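PDB 1POI: glutaconate coenzyme a-transferase, which catalyses the transfer of coenzyme A from acetyl-CoA to glutaconate, (R)-2-hydroxyglutarate and related acids, a step of glutamate degradation by the hydroxyglutarate pathway. Local coordinates for residues I20-F25 with D58-N63; G50-G55 with Y100-I105. All blocks are in the same frame, centred on the assembly; numbering follows the deposited sequence.

Interaction 1 (I20-F25 with D58-N63); sequences IALGGF and DMLIGN
Leu-60 lowers one methyl from the last turn of helix 55-62 onto two side chains of strand 19-22. Its CD1 meets Leu-22 CD1 at 4.0 Å, the two leucines reaching toward each other tip to tip, and the same carbon lies 4.2 Å from Ile-20 CD1. Ile-20 and Leu-22, two apart on the strand, both direct their CB toward the helix and so receive a single leucine between them. Ile-20 CD1 stands anti to CA (chi2 171°), which extends the chain out to that methyl. This cluster of methyl ends is the close part of a small contact, 76 Å² in all and without a hydrogen bond; the backbones stay well apart, Leu-22 CA and Leu-60 CA being 11.4 Å from each other. The end of the helix turns away from the contact toward the more open side, where Asn-63 is partly exposed. Its ND2 folds back to Met-59 O (2.8 Å), which also accepts from Asn-63 N, the two donors arriving from opposite faces of the carbonyl plane. Around the methyls, Leu-22 also touches Val-35 and Leu-60 touches Ile-38, both of helix 32-40, while Trp-57 meets Ile-20 and Leu-22. Helices 32-40 and 55-62 thus pack together over strand 19-22 of the parallel sheet, which is bonded through Ile-20 to Thr-47 and through Ala-21 to Val-174 and Ile-176.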
loop_
_atom_site.group_PDB
_atom_site.type_symbol
_atom_site.label_atom_id
_atom_site.label_comp_id
_atom_site.label_asym_id
_atom_site.label_seq_id
_atom_site.Cartn_x
_atom_site.Cartn_y
_atom_site.Cartn_z
ATOM N N ILE A 20 -5.019 6.897 -36.808
ATOM C CA ILE A 20 -4.416 6.592 -35.503
ATOM C C ILE A 20 -4.970 7.478 -34.402
ATOM O O ILE A 20 -5.673 8.466 -34.657
ATOM C CB ILE A 20 -2.880 6.841 -35.487
ATOM C CG1 ILE A 20 -2.580 8.286 -35.881
ATOM C CG2 ILE A 20 -2.151 5.852 -36.358
ATOM C CD1 ILE A 20 -1.149 8.652 -35.675
ATOM N N ALA A 21 -4.657 7.088 -33.172
ATOM C CA ALA A 21 -5.031 7.841 -31.981
ATOM C C ALA A 21 -3.865 7.699 -30.975
ATOM O O ALA A 21 -3.352 6.592 -30.711
ATOM C CB ALA A 21 -6.343 7.338 -31.402
ATOM N N LEU A 22 -3.383 8.844 -30.504
ATOM C CA LEU A 22 -2.271 8.873 -29.560
ATOM C C LEU A 22 -2.790 9.233 -28.175
ATOM O O LEU A 22 -3.606 10.149 -28.028
ATOM C CB LEU A 22 -1.208 9.883 -30.024
ATOM C CG LEU A 22 -0.535 9.569 -31.375
ATOM C CD1 LEU A 22 0.129 10.797 -31.928
ATOM C CD2 LEU A 22 0.470 8.433 -31.262
ATOM N N GLY A 23 -2.361 8.465 -27.179
ATOM C CA GLY A 23 -2.773 8.721 -25.813
ATOM C C GLY A 23 -2.120 9.938 -25.171
ATOM O O GLY A 23 -1.426 10.704 -25.858
ATOM N N GLY A 24 -2.382 10.139 -23.873
ATOM C CA GLY A 24 -1.805 11.244 -23.125
ATOM C C GLY A 24 -2.477 12.579 -23.331
ATOM O O GLY A 24 -3.277 12.729 -24.241
ATOM N N PHE A 25 -2.135 13.550 -22.487
ATOM C CA PHE A 25 -2.702 14.898 -22.526
ATOM C C PHE A 25 -1.535 15.874 -22.555
ATOM O O PHE A 25 -0.755 15.907 -21.617
ATOM C CB PHE A 25 -3.533 15.140 -21.264
ATOM C CG PHE A 25 -4.489 16.305 -21.357
ATOM C CD1 PHE A 25 -4.034 17.612 -21.264
ATOM C CD2 PHE A 25 -5.850 16.087 -21.512
ATOM C CE1 PHE A 25 -4.922 18.689 -21.326
ATOM C CE2 PHE A 25 -6.742 17.147 -21.573
ATOM C CZ PHE A 25 -6.273 18.450 -21.482
ATOM N N ASP A 58 2.805 17.546 -33.396
ATOM C CA ASP A 58 3.567 18.586 -34.073
ATOM C C ASP A 58 4.664 17.939 -34.872
ATOM O O ASP A 58 4.889 18.278 -36.028
ATOM C CB ASP A 58 4.204 19.549 -33.099
ATOM C CG ASP A 58 4.518 20.874 -33.737
ATOM O OD1 ASP A 58 3.582 21.455 -34.317
ATOM O OD2 ASP A 58 5.680 21.344 -33.657
ATOM N N MET A 59 5.351 16.991 -34.265
ATOM C CA MET A 59 6.422 16.334 -34.966
ATOM C C MET A 59 5.927 15.619 -36.223
ATOM O O MET A 59 6.520 15.780 -37.291
ATOM C CB MET A 59 7.187 15.432 -34.016
ATOM C CG MET A 59 7.901 16.234 -32.930
ATOM S SD MET A 59 8.891 15.162 -31.907
ATOM C CE MET A 59 10.294 14.946 -32.899
ATOM N N LEU A 60 4.796 14.919 -36.127
ATOM C CA LEU A 60 4.218 14.214 -37.273
ATOM C C LEU A 60 3.842 15.212 -38.377
ATOM O O LEU A 60 4.209 15.027 -39.536
ATOM C CB LEU A 60 2.976 13.417 -36.853
ATOM C CG LEU A 60 3.188 12.256 -35.873
ATOM C CD1 LEU A 60 1.848 11.652 -35.445
ATOM C CD2 LEU A 60 4.111 11.207 -36.491
ATOM N N ILE A 61 3.130 16.276 -38.014
ATOM C CA ILE A 61 2.721 17.293 -38.979
ATOM C C ILE A 61 3.929 17.912 -39.692
ATOM O O ILE A 61 4.022 17.856 -40.921
ATOM C CB ILE A 61 1.922 18.406 -38.298
ATOM C CG1 ILE A 61 0.615 17.854 -37.747
ATOM C CG2 ILE A 61 1.653 19.531 -39.266
ATOM C CD1 ILE A 61 -0.157 18.864 -36.956
ATOM N N GLY A 62 4.847 18.486 -38.916
ATOM C CA GLY A 62 6.041 19.101 -39.462
ATOM C C GLY A 62 6.828 18.170 -40.360
ATOM O O GLY A 62 7.461 18.627 -41.306
ATOM N N ASN A 63 6.856 16.884 -40.032
ATOM C CA ASN A 63 7.533 15.902 -40.874
ATOM C C ASN A 63 6.578 15.446 -42.007
ATOM O O ASN A 63 6.737 14.363 -42.590
ATOM C CB ASN A 63 7.964 14.689 -40.056
ATOM C CG ASN A 63 9.266 14.920 -39.300
ATOM O OD1 ASN A 63 10.359 14.582 -39.790
ATOM N ND2 ASN A 63 9.158 15.453 -38.082
#

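Interaction 2 (G50-G55 with Y100-I105); sequences GGAAGG and YSQDVI
Gly-51 and Ile-105 lose the most surface here, and they meet by backbone against methyl: CG2 of Ile-105 rests 3.8 Å from Gly-51 CA and 4.0 Å from Gly-51 N. This gamma-branch stands anti to the isoleucine's own backbone N, while CG1 lies beside that N (chi1 -67°). The CB of Ile-105 points toward the glycine-rich segment, and its methyl lies against bare backbone, with 6.1 Å between Gly-51 CA and Ile-105 CA. The backbone of Gly-51 turns with phi at 77°, a conformation glycine adopts readily.

Gln-102, one turn earlier on the helix, makes the second touch. Its side chain leaves anti to the backbone N (chi1 -175°) and runs on extended, which carries the amide from the helix across to Ala-52, where OE1 lies 4.2 Å from CB. This is a loose van der Waals approach, and no hydrogen bond joins the two segments. The backbone N of Ala-52 is hydrogen-bonded to Tyr-106 OH, from the residue just after Ile-105, so the same helix also supplies a polar tie. The start of that helix is fixed by Ser-101 at the N-cap, whose OG accepts from Val-104 N at 3.2 Å. Ile-105 also packs on Ile-70 of strand 66-71, and the backbone of Gln-102 hydrogen-bonds to another protein chain. The arrangement is that of an open parallel alpha/beta fold, as in the CoA-transferase family: a glycine-rich connection leaving strand 46-49 passes close to the first turn of helix 102-114, which follows strand 96-99, one of the two outermost strands of the sheet within this chain.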
loop_
_atom_site.group_PDB
_atom_site.type_symbol
_atom_site.label_atom_id
_atom_site.label_comp_id
_atom_site.label_asym_id
_atom_site.label_seq_id
_atom_site.Cartn_x
_atom_site.Cartn_y
_atom_site.Cartn_z
ATOM N N GLY A 50 -6.649 14.780 -32.820
ATOM C CA GLY A 50 -5.566 15.208 -31.960
ATOM C C GLY A 50 -5.836 15.061 -30.474
ATOM O O GLY A 50 -5.031 14.469 -29.756
ATOM N N GLY A 51 -7.010 15.503 -30.034
ATOM C CA GLY A 51 -7.334 15.469 -28.620
ATOM C C GLY A 51 -6.553 16.639 -28.068
ATOM O O GLY A 51 -6.375 17.629 -28.781
ATOM N N ALA A 52 -6.102 16.561 -26.821
ATOM C CA ALA A 52 -5.284 17.634 -26.246
ATOM C C ALA A 52 -3.874 17.277 -26.708
ATOM O O ALA A 52 -3.122 16.584 -26.010
ATOM C CB ALA A 52 -5.373 17.629 -24.753
ATOM N N ALA A 53 -3.553 17.737 -27.913
ATOM C CA ALA A 53 -2.290 17.443 -28.571
ATOM C C ALA A 53 -1.089 18.302 -28.200
ATOM O O ALA A 53 -1.203 19.506 -27.966
ATOM C CB ALA A 53 -2.497 17.457 -30.077
ATOM N N GLY A 54 0.078 17.679 -28.238
ATOM C CA GLY A 54 1.291 18.394 -27.912
ATOM C C GLY A 54 2.375 18.294 -28.964
ATOM O O GLY A 54 2.110 18.320 -30.159
ATOM N N GLY A 55 3.604 18.098 -28.517
ATOM C CA GLY A 55 4.709 18.027 -29.456
ATOM C C GLY A 55 4.627 16.819 -30.345
ATOM O O GLY A 55 5.214 16.794 -31.423
ATOM N N TYR A 100 -12.992 20.749 -34.190
ATOM C CA TYR A 100 -14.145 20.377 -33.371
ATOM C C TYR A 100 -13.755 20.914 -31.984
ATOM O O TYR A 100 -12.574 21.158 -31.709
ATOM C CB TYR A 100 -14.327 18.846 -33.255
ATOM C CG TYR A 100 -14.954 18.142 -34.450
ATOM C CD1 TYR A 100 -16.293 18.350 -34.797
ATOM C CD2 TYR A 100 -14.212 17.258 -35.223
ATOM C CE1 TYR A 100 -16.871 17.691 -35.885
ATOM C CE2 TYR A 100 -14.784 16.602 -36.309
ATOM C CZ TYR A 100 -16.106 16.822 -36.634
ATOM O OH TYR A 100 -16.640 16.174 -37.719
ATOM N N SER A 101 -14.745 21.115 -31.128
ATOM C CA SER A 101 -14.510 21.554 -29.762
ATOM C C SER A 101 -13.855 20.334 -29.108
ATOM O O SER A 101 -14.127 19.206 -29.511
ATOM C CB SER A 101 -15.846 21.816 -29.078
ATOM O OG SER A 101 -16.315 20.626 -28.465
ATOM N N GLN A 102 -13.033 20.543 -28.085
ATOM C CA GLN A 102 -12.357 19.442 -27.401
ATOM C C GLN A 102 -13.321 18.462 -26.734
ATOM O O GLN A 102 -13.081 17.249 -26.688
ATOM C CB GLN A 102 -11.406 20.009 -26.362
ATOM C CG GLN A 102 -10.557 18.992 -25.660
ATOM C CD GLN A 102 -9.508 19.661 -24.808
ATOM O OE1 GLN A 102 -8.563 20.252 -25.320
ATOM N NE2 GLN A 102 -9.664 19.566 -23.494
ATOM N N ASP A 103 -14.421 18.997 -26.229
ATOM C CA ASP A 103 -15.434 18.198 -25.551
ATOM C C ASP A 103 -15.927 17.124 -26.504
ATOM O O ASP A 103 -15.892 15.926 -26.188
ATOM C CB ASP A 103 -16.568 19.122 -25.125
ATOM C CG ASP A 103 -16.050 20.389 -24.471
ATOM O OD1 ASP A 103 -15.107 20.275 -23.650
ATOM O OD2 ASP A 103 -16.544 21.489 -24.799
ATOM N N VAL A 104 -16.269 17.557 -27.715
ATOM C CA VAL A 104 -16.752 16.654 -28.751
ATOM C C VAL A 104 -15.707 15.598 -29.097
ATOM O O VAL A 104 -16.052 14.435 -29.240
ATOM C CB VAL A 104 -17.195 17.430 -29.996
ATOM C CG1 VAL A 104 -17.472 16.498 -31.162
ATOM C CG2 VAL A 104 -18.424 18.215 -29.681
ATOM N N ILE A 105 -14.437 15.978 -29.193
ATOM C CA ILE A 105 -13.389 15.015 -29.501
ATOM C C ILE A 105 -13.278 13.909 -28.441
ATOM O O ILE A 105 -13.182 12.729 -28.765
ATOM C CB ILE A 105 -12.026 15.708 -29.649
ATOM C CG1 ILE A 105 -12.024 16.617 -30.880
ATOM C CG2 ILE A 105 -10.892 14.651 -29.737
ATOM C CD1 ILE A 105 -11.640 15.922 -32.156
#

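How the interactions relate
From the N terminus the chain runs through strand 19-22 and helix 32-40, then strand 46-49 and the glycine-rich 50-55, before helix 55-62 returns to the first strand and interaction 1 closes its loop, with 32 residues between the segments. Interaction 2 opens inside that loop, at 50-55, and closes beyond it at 100-105, after strands 66-71 and 96-99, so the two contacts cross. Strand 52-53 leads through Gly-54 into helix 55-62. The contacts touch where Phe-25 CZ lies 3.5 Å from Ala-52 CB and 4.1 Å from Gln-102 NE2. Together they tie an inner strand of the parallel sheet to a covering helix, and the loop past strand 46-49 to the helix after strand 96-99.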